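Local coordinates for protein fructokinase (Xylella fastidiosa Temecula1, PDB 3LJS) that probably phosphorylates fructose at the expense of ATP, as a sugar kinase of the PfkB (ribokinase-like) family, at residues Ala191-Leu196 with Ala224-Val229; Val56-Ser61 with Gly81-Ser86; Ala43-Arg48 with Thr314-Leu319. One frame throughout, in Å; residues are numbered along the deposited sequence.

Starting from the N terminus, helix 38-49 comes first; its residues Ala43-Arg48 are met near the C-terminal end by Thr314-Leu319, so contact 3 closes a loop that takes in most of the protein. Within that loop lie the other two contacts, one after the other and not crossing. Contact 2 closes first, around helix 63-75, pairing Val56-Ser61 with the edge strand at Gly81-Ser86. Contact 1 follows, pairing Ala191-Leu196 with Ala224-Val229. Both belong to the same large sheet, on opposite sides of the chain's centre, with their own centres about 28 Å apart. Contact 3 ties a helix beside that sheet to the C-terminal end of the fold.

Contact 1 (Ala191-Leu196 with Ala224-Val229); sequences ADVVKL and AQLLLV
Val194 N to Leu226 O is the first of the regular bonds between two parallel strands, 193-196 and 226-229, whose axes come within 4.7 Å at an angle of 13°. Leu228 N then donates to Val194 O, and Leu196 N to Leu228 O at 2.8 Å, so each strand uses alternate residues to reach its partner. A fork precedes them: Asp192 O takes Gln225 N at 2.8 Å and Leu226 N at a longer 3.2 Å. CA-H...O contacts alternate with these bonds, the shortest from Val229 CA to Leu196 O at 3.1 Å.

The apolar contacts split between the two faces. On one, Val193 and Leu226 lie side by side, CG1 of the valine 4.1 Å from CD2 of the leucine. On the other, Leu227 is the shared partner. Leu227 swings CG away from its own N (chi1 164°), so that Leu227 CD1 lies 3.8 Å from Val194 CG1 and 3.9 Å from Leu196 CD1, the same methyl serving both.

The polar side chains look elsewhere. Asp192 forms a salt bridge with Arg223 and accepts from Val163 N. Lys195, which binds ATP in a structure of this protein, runs out extended as far as CE and turns at its last torsion, NZ donating to Ala260 O.

Strand 162-166 continues the sheet beyond 193-197, and antiparallel strand 237-240 flanks 226-230. Helix 262-275 packs on the face of Val193, Lys195 and Leu228, while helix 281-286 touches Val193 and Leu226.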
ATOM      1  N   ALA B 191     -31.620  -6.315   6.226  1.00 18.72           N
ATOM      2  CA  ALA B 191     -31.466  -5.338   7.298  1.00 19.28           C
ATOM      3  C   ALA B 191     -32.760  -4.763   7.861  1.00 17.95           C
ATOM      4  O   ALA B 191     -33.721  -4.553   7.136  1.00 17.89           O
ATOM      5  CB  ALA B 191     -30.561  -4.195   6.821  1.00 17.97           C
ATOM      6  N   ASP B 192     -32.760  -4.516   9.169  1.00 18.36           N
ATOM      7  CA  ASP B 192     -33.904  -3.925   9.864  1.00 17.76           C
ATOM      8  C   ASP B 192     -33.817  -2.408   9.713  1.00 16.72           C
ATOM      9  O   ASP B 192     -34.830  -1.723   9.573  1.00 15.74           O
ATOM     10  CB  ASP B 192     -33.849  -4.263  11.355  1.00 19.16           C
ATOM     11  CG  ASP B 192     -33.932  -5.749  11.619  1.00 19.71           C
ATOM     12  OD1 ASP B 192     -35.041  -6.310  11.513  1.00 21.41           O
ATOM     13  OD2 ASP B 192     -32.886  -6.356  11.923  1.00 20.33           O
ATOM     14  N   VAL B 193     -32.590  -1.894   9.759  1.00 16.77           N
ATOM     15  CA  VAL B 193     -32.338  -0.457   9.648  1.00 17.79           C
ATOM     16  C   VAL B 193     -31.395  -0.205   8.480  1.00 18.64           C
ATOM     17  O   VAL B 193     -30.330  -0.815   8.393  1.00 16.95           O
ATOM     18  CB  VAL B 193     -31.699   0.093  10.942  1.00 18.27           C
ATOM     19  CG1 VAL B 193     -31.460   1.591  10.819  1.00 16.54           C
ATOM     20  CG2 VAL B 193     -32.609  -0.209  12.134  1.00 19.61           C
ATOM     21  N   VAL B 194     -31.790   0.703   7.592  1.00 17.85           N
ATOM     22  CA  VAL B 194     -30.996   1.013   6.411  1.00 19.01           C
ATOM     23  C   VAL B 194     -30.683   2.496   6.278  1.00 20.07           C
ATOM     24  O   VAL B 194     -31.529   3.352   6.544  1.00 19.69           O
ATOM     25  CB  VAL B 194     -31.737   0.554   5.133  1.00 22.36           C
ATOM     26  CG1 VAL B 194     -31.009   1.059   3.887  1.00 21.03           C
ATOM     27  CG2 VAL B 194     -31.854  -0.969   5.126  1.00 20.37           C
ATOM     28  N   LYS B 195     -29.456   2.790   5.866  1.00 20.53           N
ATOM     29  CA  LYS B 195     -29.024   4.166   5.668  1.00 22.42           C
ATOM     30  C   LYS B 195     -28.448   4.317   4.266  1.00 22.65           C
ATOM     31  O   LYS B 195     -27.525   3.597   3.882  1.00 20.31           O
ATOM     32  CB  LYS B 195     -27.971   4.558   6.705  1.00 21.20           C
ATOM     33  CG  LYS B 195     -27.401   5.958   6.497  1.00 21.86           C
ATOM     34  CD  LYS B 195     -26.517   6.365   7.665  1.00 25.16           C
ATOM     35  CE  LYS B 195     -25.803   7.685   7.405  1.00 25.70           C
ATOM     36  NZ  LYS B 195     -24.741   7.555   6.377  1.00 25.06           N
ATOM     37  N   LEU B 196     -29.008   5.257   3.512  1.00 22.66           N
ATOM     38  CA  LEU B 196     -28.585   5.527   2.141  1.00 25.77           C
ATOM     39  C   LEU B 196     -28.343   7.017   1.945  1.00 26.18           C
ATOM     40  O   LEU B 196     -28.851   7.843   2.705  1.00 26.13           O
ATOM     41  CB  LEU B 196     -29.682   5.113   1.157  1.00 25.67           C
ATOM     42  CG  LEU B 196     -30.236   3.692   1.109  1.00 24.76           C
ATOM     43  CD1 LEU B 196     -31.436   3.660   0.173  1.00 26.62           C
ATOM     44  CD2 LEU B 196     -29.161   2.729   0.632  1.00 24.60           C
ATOM     45  N   ALA B 224     -36.449  -4.511   6.359  1.00 20.10           N
ATOM     46  CA  ALA B 224     -36.397  -3.087   6.691  1.00 19.02           C
ATOM     47  C   ALA B 224     -37.615  -2.478   7.388  1.00 19.27           C
ATOM     48  O   ALA B 224     -38.742  -2.602   6.921  1.00 19.10           O
ATOM     49  CB  ALA B 224     -36.074  -2.278   5.434  1.00 19.64           C
ATOM     50  N   GLN B 225     -37.366  -1.792   8.498  1.00 19.18           N
ATOM     51  CA  GLN B 225     -38.433  -1.137   9.254  1.00 18.60           C
ATOM     52  C   GLN B 225     -38.153   0.361   9.349  1.00 18.62           C
ATOM     53  O   GLN B 225     -39.058   1.160   9.587  1.00 17.23           O
ATOM     54  CB  GLN B 225     -38.533  -1.736  10.662  1.00 19.80           C
ATOM     55  CG  GLN B 225     -39.025  -3.183  10.715  1.00 19.94           C
ATOM     56  CD  GLN B 225     -40.474  -3.341  10.267  1.00 22.43           C
ATOM     57  OE1 GLN B 225     -41.269  -2.400  10.338  1.00 24.99           O
ATOM     58  NE2 GLN B 225     -40.827  -4.541   9.821  1.00 24.60           N
ATOM     59  N   LEU B 226     -36.893   0.741   9.161  1.00 18.62           N
ATOM     60  CA  LEU B 226     -36.502   2.148   9.232  1.00 18.45           C
ATOM     61  C   LEU B 226     -35.471   2.478   8.163  1.00 20.01           C
ATOM     62  O   LEU B 226     -34.476   1.770   8.020  1.00 20.32           O
ATOM     63  CB  LEU B 226     -35.905   2.465  10.604  1.00 18.33           C
ATOM     64  CG  LEU B 226     -35.313   3.871  10.770  1.00 18.06           C
ATOM     65  CD1 LEU B 226     -36.424   4.919  10.752  1.00 15.88           C
ATOM     66  CD2 LEU B 226     -34.547   3.941  12.087  1.00 18.71           C
ATOM     67  N   LEU B 227     -35.709   3.560   7.424  1.00 19.29           N
ATOM     68  CA  LEU B 227     -34.794   3.993   6.369  1.00 19.81           C
ATOM     69  C   LEU B 227     -34.367   5.444   6.558  1.00 21.39           C
ATOM     70  O   LEU B 227     -35.201   6.321   6.768  1.00 20.37           O
ATOM     71  CB  LEU B 227     -35.455   3.855   4.989  1.00 19.17           C
ATOM     72  CG  LEU B 227     -34.776   4.604   3.827  1.00 21.97           C
ATOM     73  CD1 LEU B 227     -33.436   3.942   3.472  1.00 19.08           C
ATOM     74  CD2 LEU B 227     -35.704   4.603   2.611  1.00 20.43           C
ATOM     75  N   LEU B 228     -33.062   5.685   6.484  1.00 21.31           N
ATOM     76  CA  LEU B 228     -32.528   7.031   6.598  1.00 22.44           C
ATOM     77  C   LEU B 228     -31.909   7.383   5.253  1.00 23.89           C
ATOM     78  O   LEU B 228     -31.150   6.594   4.692  1.00 23.03           O
ATOM     79  CB  LEU B 228     -31.444   7.099   7.672  1.00 22.69           C
ATOM     80  CG  LEU B 228     -31.828   6.594   9.065  1.00 24.88           C
ATOM     81  CD1 LEU B 228     -30.667   6.842  10.004  1.00 28.89           C
ATOM     82  CD2 LEU B 228     -33.073   7.303   9.565  1.00 22.12           C
ATOM     83  N   VAL B 229     -32.246   8.553   4.724  1.00 23.76           N
ATOM     84  CA  VAL B 229     -31.672   8.997   3.457  1.00 24.10           C
ATOM     85  C   VAL B 229     -30.953  10.310   3.728  1.00 25.80           C
ATOM     86  O   VAL B 229     -31.574  11.282   4.163  1.00 23.61           O
ATOM     87  CB  VAL B 229     -32.750   9.238   2.383  1.00 24.68           C
ATOM     88  CG1 VAL B 229     -32.090   9.719   1.091  1.00 22.46           C
ATOM     89  CG2 VAL B 229     -33.539   7.962   2.135  1.00 22.43           C
TER

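Contact 2 (Val56-Ser61 with Gly81-Ser86); sequences VGMLGS and GIVRTS
Met58, a selenomethionine, lays its side chain across Val83 and Thr85 of the neighbouring parallel strand. Met58 SE meets Thr85 CG2 at 3.5 Å, the side chains crossing at about a right angle, and the bend at chi3 (-97°) turns Met58 CE back onto Val83 CG2, a tight 3.4 Å. On the other face Leu59 CG rests 3.7 Å from Ile82 CG2.

Arg84, on that same face, bends at chi2 and chi3 and grips one atom side-on: Arg84 NE reaches Gly60 O at 3.2 Å, NH2 at 3.1 Å. The oxygen lies in the guanidinium plane; NE stands above the carbonyl plane, NH2 within it. A salt bridge to Asp66 on helix 63-75 gives NH2 a second, charged partner, which helps to fix the guanidinium.

Between the two faces the backbone ladder runs Val83 N to Gly57 O, Leu59 N to Val83 O and Thr85 N to Leu59 O. At the exposed end a water joins Ser61 OG to Ser86 OG.

Strand 53-60, helix 63-75 and strand 82-85 form a beta-alpha-beta unit. Phe69 and Phe72 of the helix pack on Leu59, Ile82 and Arg84; strand 82-85 is one of the large sheet's two edge strands within this chain, and strand 6-10 lies beyond Val56.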
ATOM      1  N   VAL B  56     -15.749  -6.682  14.796  1.00 19.98           N
ATOM      2  CA  VAL B  56     -15.496  -8.025  14.295  1.00 18.82           C
ATOM      3  C   VAL B  56     -14.980  -7.933  12.864  1.00 18.88           C
ATOM      4  O   VAL B  56     -15.634  -7.378  11.981  1.00 18.41           O
ATOM      5  CB  VAL B  56     -16.780  -8.885  14.340  1.00 20.58           C
ATOM      6  CG1 VAL B  56     -16.538 -10.244  13.676  1.00 18.67           C
ATOM      7  CG2 VAL B  56     -17.202  -9.088  15.795  1.00 21.52           C
ATOM      8  N   GLY B  57     -13.786  -8.467  12.650  1.00 19.81           N
ATOM      9  CA  GLY B  57     -13.183  -8.423  11.336  1.00 19.50           C
ATOM     10  C   GLY B  57     -11.760  -8.932  11.408  1.00 21.82           C
ATOM     11  O   GLY B  57     -11.271  -9.301  12.483  1.00 20.26           O
HETATM   12  N   MSE B  58     -11.086  -8.936  10.264  1.00 20.98           N
HETATM   13  CA  MSE B  58      -9.724  -9.428  10.201  1.00 22.61           C
HETATM   14  C   MSE B  58      -8.722  -8.311   9.958  1.00 21.10           C
HETATM   15  O   MSE B  58      -8.921  -7.470   9.084  1.00 21.26           O
HETATM   16  CB  MSE B  58      -9.619 -10.484   9.097  1.00 24.95           C
HETATM   17  CG  MSE B  58      -8.269 -11.171   9.006  1.00 33.84           C
HETATM   18 SE   MSE B  58      -8.383 -12.742   7.878  1.00 47.02          SE
HETATM   19  CE  MSE B  58      -8.609 -14.069   9.273  1.00 39.81           C
ATOM     20  N   LEU B  59      -7.656  -8.307  10.752  1.00 22.52           N
ATOM     21  CA  LEU B  59      -6.585  -7.324  10.638  1.00 23.90           C
ATOM     22  C   LEU B  59      -5.316  -8.060  10.214  1.00 25.39           C
ATOM     23  O   LEU B  59      -5.114  -9.218  10.580  1.00 25.64           O
ATOM     24  CB  LEU B  59      -6.329  -6.642  11.985  1.00 25.08           C
ATOM     25  CG  LEU B  59      -7.501  -5.947  12.678  1.00 25.52           C
ATOM     26  CD1 LEU B  59      -7.008  -5.227  13.928  1.00 24.25           C
ATOM     27  CD2 LEU B  59      -8.146  -4.969  11.725  1.00 26.48           C
ATOM     28  N   GLY B  60      -4.460  -7.395   9.448  1.00 25.84           N
ATOM     29  CA  GLY B  60      -3.232  -8.037   9.023  1.00 27.41           C
ATOM     30  C   GLY B  60      -2.262  -8.178  10.183  1.00 28.94           C
ATOM     31  O   GLY B  60      -2.410  -7.511  11.213  1.00 27.30           O
ATOM     32  N   SER B  61      -1.287  -9.071  10.032  1.00 30.56           N
ATOM     33  CA  SER B  61      -0.264  -9.275  11.054  1.00 33.87           C
ATOM     34  C   SER B  61       0.923  -8.431  10.627  1.00 34.20           C
ATOM     35  O   SER B  61       2.011  -8.946  10.362  1.00 38.54           O
ATOM     36  CB  SER B  61       0.158 -10.743  11.131  1.00 33.45           C
ATOM     37  OG  SER B  61      -0.917 -11.552  11.569  1.00 38.69           O
ATOM     38  N   GLY B  81     -13.333 -10.312  19.145  1.00 27.67           N
ATOM     39  CA  GLY B  81     -13.773 -10.841  17.866  1.00 25.68           C
ATOM     40  C   GLY B  81     -12.865 -10.556  16.686  1.00 24.27           C
ATOM     41  O   GLY B  81     -13.206 -10.869  15.547  1.00 23.15           O
ATOM     42  N   ILE B  82     -11.715  -9.949  16.945  1.00 23.07           N
ATOM     43  CA  ILE B  82     -10.777  -9.647  15.872  1.00 23.98           C
ATOM     44  C   ILE B  82      -9.877 -10.848  15.614  1.00 24.01           C
ATOM     45  O   ILE B  82      -9.406 -11.482  16.551  1.00 23.64           O
ATOM     46  CB  ILE B  82      -9.875  -8.435  16.227  1.00 24.29           C
ATOM     47  CG1 ILE B  82     -10.703  -7.151  16.269  1.00 23.38           C
ATOM     48  CG2 ILE B  82      -8.757  -8.290  15.192  1.00 25.82           C
ATOM     49  CD1 ILE B  82      -9.914  -5.923  16.702  1.00 21.53           C
ATOM     50  N   VAL B  83      -9.665 -11.179  14.343  1.00 25.92           N
ATOM     51  CA  VAL B  83      -8.772 -12.278  13.990  1.00 26.18           C
ATOM     52  C   VAL B  83      -7.656 -11.684  13.144  1.00 27.03           C
ATOM     53  O   VAL B  83      -7.809 -10.592  12.590  1.00 26.70           O
ATOM     54  CB  VAL B  83      -9.491 -13.403  13.211  1.00 25.53           C
ATOM     55  CG1 VAL B  83     -10.445 -14.140  14.141  1.00 24.57           C
ATOM     56  CG2 VAL B  83     -10.229 -12.831  12.022  1.00 24.11           C
ATOM     57  N   ARG B  84      -6.535 -12.390  13.044  1.00 27.92           N
ATOM     58  CA  ARG B  84      -5.391 -11.877  12.294  1.00 29.24           C
ATOM     59  C   ARG B  84      -4.943 -12.789  11.159  1.00 30.02           C
ATOM     60  O   ARG B  84      -5.231 -13.984  11.156  1.00 29.49           O
ATOM     61  CB  ARG B  84      -4.206 -11.661  13.248  1.00 29.85           C
ATOM     62  CG  ARG B  84      -4.538 -10.897  14.530  1.00 29.22           C
ATOM     63  CD  ARG B  84      -4.964  -9.461  14.243  1.00 29.38           C
ATOM     64  NE  ARG B  84      -3.846  -8.604  13.861  1.00 27.66           N
ATOM     65  CZ  ARG B  84      -3.050  -7.976  14.720  1.00 28.52           C
ATOM     66  NH1 ARG B  84      -3.241  -8.103  16.026  1.00 29.46           N
ATOM     67  NH2 ARG B  84      -2.062  -7.213  14.274  1.00 28.09           N
ATOM     68  N   THR B  85      -4.230 -12.213  10.197  1.00 31.04           N
ATOM     69  CA  THR B  85      -3.710 -12.980   9.076  1.00 30.58           C
ATOM     70  C   THR B  85      -2.422 -12.377   8.519  1.00 32.11           C
ATOM     71  O   THR B  85      -2.236 -11.160   8.533  1.00 31.03           O
ATOM     72  CB  THR B  85      -4.724 -13.082   7.932  1.00 31.20           C
ATOM     73  OG1 THR B  85      -4.158 -13.873   6.877  1.00 29.49           O
ATOM     74  CG2 THR B  85      -5.073 -11.704   7.397  1.00 29.67           C
ATOM     75  N   SER B  86      -1.539 -13.246   8.035  1.00 32.67           N
ATOM     76  CA  SER B  86      -0.269 -12.829   7.450  1.00 33.15           C
ATOM     77  C   SER B  86      -0.333 -13.067   5.950  1.00 32.42           C
ATOM     78  O   SER B  86       0.630 -12.811   5.231  1.00 34.05           O
ATOM     79  CB  SER B  86       0.885 -13.647   8.040  1.00 34.97           C
ATOM     80  OG  SER B  86       1.001 -13.439   9.437  1.00 38.63           O
TER
HETATM   81  O   HOH W   1      -0.925 -14.230  11.576  1.00 44.11           O

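Contact 3 (Ala43-Arg48 with Thr314-Leu319); sequences AVAVAR and TAMPML
Arg48 leaves its helix with CG anti to the backbone N (chi1 -172°) and bends at chi2 (65°), which brings the guanidinium alongside Met316-Met318. Arg48 NE donates to Met316 O at 3.1 Å; that oxygen lies in the guanidinium plane, while the donor stands above the carbonyl plane. Selenomethionine Met318 covers one face of the group, its CG above the centre and 3.4 Å from Arg48 CZ.

Met316, also a selenomethionine, is bent at chi2 (-61°) so that its end lies against the helix. Met316 CE reaches Ala45 CB at 3.9 Å, and Met316 CG touches Val44 CG1 at 4.0 Å, the side chains crossing at about a right angle.

Three waters complete the join. One donates to both Ala45 O and Pro317 O; another donates to Arg48 O and accepts from Leu319 N. The third accepts from Arg48 NH2 and donates to Met316 O, giving that carbonyl a second donor beside NE.

Met318 is the N-cap of helix 319-328, and its N donates to the side-chain OE1 of Glu321. Before it, Thr314 and Ala315 both face Val307 in a classic beta bulge. The segment between bulged strand 313-315 and this N-cap packs on helix 38-49.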
ATOM      1  N   ALA B  43     -17.698   1.882  15.353  1.00 15.50           N
ATOM      2  CA  ALA B  43     -17.326   1.254  16.613  1.00 16.90           C
ATOM      3  C   ALA B  43     -16.671   2.240  17.575  1.00 18.77           C
ATOM      4  O   ALA B  43     -17.013   2.288  18.765  1.00 16.39           O
ATOM      5  CB  ALA B  43     -16.383   0.071  16.352  1.00 15.73           C
ATOM      6  N   VAL B  44     -15.731   3.030  17.063  1.00 17.88           N
ATOM      7  CA  VAL B  44     -15.036   3.994  17.902  1.00 19.76           C
ATOM      8  C   VAL B  44     -15.974   5.093  18.382  1.00 19.31           C
ATOM      9  O   VAL B  44     -15.848   5.582  19.507  1.00 19.07           O
ATOM     10  CB  VAL B  44     -13.834   4.620  17.162  1.00 20.55           C
ATOM     11  CG1 VAL B  44     -13.192   5.693  18.027  1.00 25.51           C
ATOM     12  CG2 VAL B  44     -12.809   3.537  16.839  1.00 20.70           C
ATOM     13  N   ALA B  45     -16.921   5.484  17.534  1.00 18.83           N
ATOM     14  CA  ALA B  45     -17.871   6.522  17.924  1.00 19.23           C
ATOM     15  C   ALA B  45     -18.742   6.010  19.070  1.00 18.96           C
ATOM     16  O   ALA B  45     -19.030   6.744  20.012  1.00 19.61           O
ATOM     17  CB  ALA B  45     -18.746   6.912  16.731  1.00 20.00           C
ATOM     18  N   VAL B  46     -19.163   4.750  18.981  1.00 17.39           N
ATOM     19  CA  VAL B  46     -19.997   4.148  20.020  1.00 17.38           C
ATOM     20  C   VAL B  46     -19.220   4.028  21.335  1.00 17.53           C
ATOM     21  O   VAL B  46     -19.750   4.324  22.403  1.00 17.75           O
ATOM     22  CB  VAL B  46     -20.490   2.729  19.607  1.00 17.28           C
ATOM     23  CG1 VAL B  46     -21.227   2.063  20.776  1.00 16.64           C
ATOM     24  CG2 VAL B  46     -21.415   2.824  18.402  1.00 14.78           C
ATOM     25  N   ALA B  47     -17.965   3.599  21.249  1.00 17.38           N
ATOM     26  CA  ALA B  47     -17.132   3.432  22.437  1.00 19.27           C
ATOM     27  C   ALA B  47     -16.871   4.762  23.145  1.00 19.90           C
ATOM     28  O   ALA B  47     -16.818   4.825  24.369  1.00 19.33           O
ATOM     29  CB  ALA B  47     -15.811   2.782  22.057  1.00 19.40           C
ATOM     30  N   ARG B  48     -16.711   5.824  22.369  1.00 19.04           N
ATOM     31  CA  ARG B  48     -16.453   7.138  22.939  1.00 20.49           C
ATOM     32  C   ARG B  48     -17.657   7.606  23.770  1.00 20.49           C
ATOM     33  O   ARG B  48     -17.497   8.314  24.767  1.00 20.15           O
ATOM     34  CB  ARG B  48     -16.156   8.129  21.812  1.00 22.28           C
ATOM     35  CG  ARG B  48     -15.681   9.499  22.262  1.00 25.39           C
ATOM     36  CD  ARG B  48     -14.334   9.435  22.963  1.00 27.95           C
ATOM     37  NE  ARG B  48     -13.786  10.777  23.159  1.00 31.39           N
ATOM     38  CZ  ARG B  48     -12.954  11.108  24.141  1.00 33.28           C
ATOM     39  NH1 ARG B  48     -12.571  10.194  25.023  1.00 32.26           N
ATOM     40  NH2 ARG B  48     -12.503  12.351  24.240  1.00 34.52           N
ATOM     41  N   THR B 314     -10.712  12.236  13.332  1.00 36.77           N
ATOM     42  CA  THR B 314      -9.594  12.503  14.220  1.00 37.24           C
ATOM     43  C   THR B 314     -10.068  12.641  15.664  1.00 36.51           C
ATOM     44  O   THR B 314      -9.259  12.633  16.590  1.00 37.12           O
ATOM     45  CB  THR B 314      -8.837  13.790  13.804  1.00 38.75           C
ATOM     46  OG1 THR B 314      -9.739  14.902  13.788  1.00 38.65           O
ATOM     47  CG2 THR B 314      -8.228  13.620  12.417  1.00 39.53           C
ATOM     48  N   ALA B 315     -11.381  12.755  15.855  1.00 34.72           N
ATOM     49  CA  ALA B 315     -11.947  12.886  17.195  1.00 32.00           C
ATOM     50  C   ALA B 315     -13.450  12.612  17.245  1.00 29.77           C
ATOM     51  O   ALA B 315     -14.215  13.123  16.425  1.00 26.91           O
ATOM     52  CB  ALA B 315     -11.662  14.284  17.749  1.00 32.35           C
HETATM   53  N   MSE B 316     -13.859  11.796  18.212  1.00 28.20           N
HETATM   54  CA  MSE B 316     -15.268  11.463  18.410  1.00 27.16           C
HETATM   55  C   MSE B 316     -15.685  12.136  19.715  1.00 25.23           C
HETATM   56  O   MSE B 316     -14.886  12.249  20.645  1.00 23.77           O
HETATM   57  CB  MSE B 316     -15.453   9.946  18.508  1.00 30.01           C
HETATM   58  CG  MSE B 316     -15.019   9.198  17.254  1.00 35.94           C
HETATM   59 SE   MSE B 316     -16.050   9.730  15.703  1.00 45.85          SE
HETATM   60  CE  MSE B 316     -15.762   8.147  14.602  1.00 42.10           C
ATOM     61  N   PRO B 317     -16.941  12.591  19.804  1.00 22.66           N
ATOM     62  CA  PRO B 317     -17.398  13.255  21.028  1.00 22.04           C
ATOM     63  C   PRO B 317     -17.861  12.309  22.138  1.00 22.26           C
ATOM     64  O   PRO B 317     -18.322  11.197  21.873  1.00 20.90           O
ATOM     65  CB  PRO B 317     -18.533  14.129  20.521  1.00 21.60           C
ATOM     66  CG  PRO B 317     -19.181  13.218  19.502  1.00 22.41           C
ATOM     67  CD  PRO B 317     -17.974  12.651  18.753  1.00 20.64           C
HETATM   68  N   MSE B 318     -17.725  12.763  23.379  1.00 20.95           N
HETATM   69  CA  MSE B 318     -18.165  11.990  24.529  1.00 20.34           C
HETATM   70  C   MSE B 318     -19.641  12.319  24.758  1.00 19.04           C
HETATM   71  O   MSE B 318     -20.154  13.308  24.230  1.00 17.36           O
HETATM   72  CB  MSE B 318     -17.356  12.360  25.774  1.00 23.29           C
HETATM   73  CG  MSE B 318     -15.872  12.058  25.665  1.00 29.21           C
HETATM   74 SE   MSE B 318     -14.943  12.513  27.313  1.00 41.52          SE
HETATM   75  CE  MSE B 318     -15.012  14.440  27.152  1.00 28.92           C
ATOM     76  N   LEU B 319     -20.318  11.491  25.545  1.00 18.65           N
ATOM     77  CA  LEU B 319     -21.737  11.701  25.812  1.00 19.88           C
ATOM     78  C   LEU B 319     -22.028  13.105  26.348  1.00 19.84           C
ATOM     79  O   LEU B 319     -22.930  13.788  25.865  1.00 17.85           O
ATOM     80  CB  LEU B 319     -22.251  10.646  26.796  1.00 19.43           C
ATOM     81  CG  LEU B 319     -23.727  10.762  27.186  1.00 20.35           C
ATOM     82  CD1 LEU B 319     -24.598  10.697  25.937  1.00 19.06           C
ATOM     83  CD2 LEU B 319     -24.090   9.641  28.151  1.00 19.72           C
TER
HETATM   84  O   HOH W   2     -18.842   9.487  19.677  1.00 17.83           O
HETATM   85  O   HOH W   3     -18.873   9.388  26.964  1.00 21.74           O
HETATM   86  O   HOH W   4     -13.924  14.342  22.366  1.00 44.67           O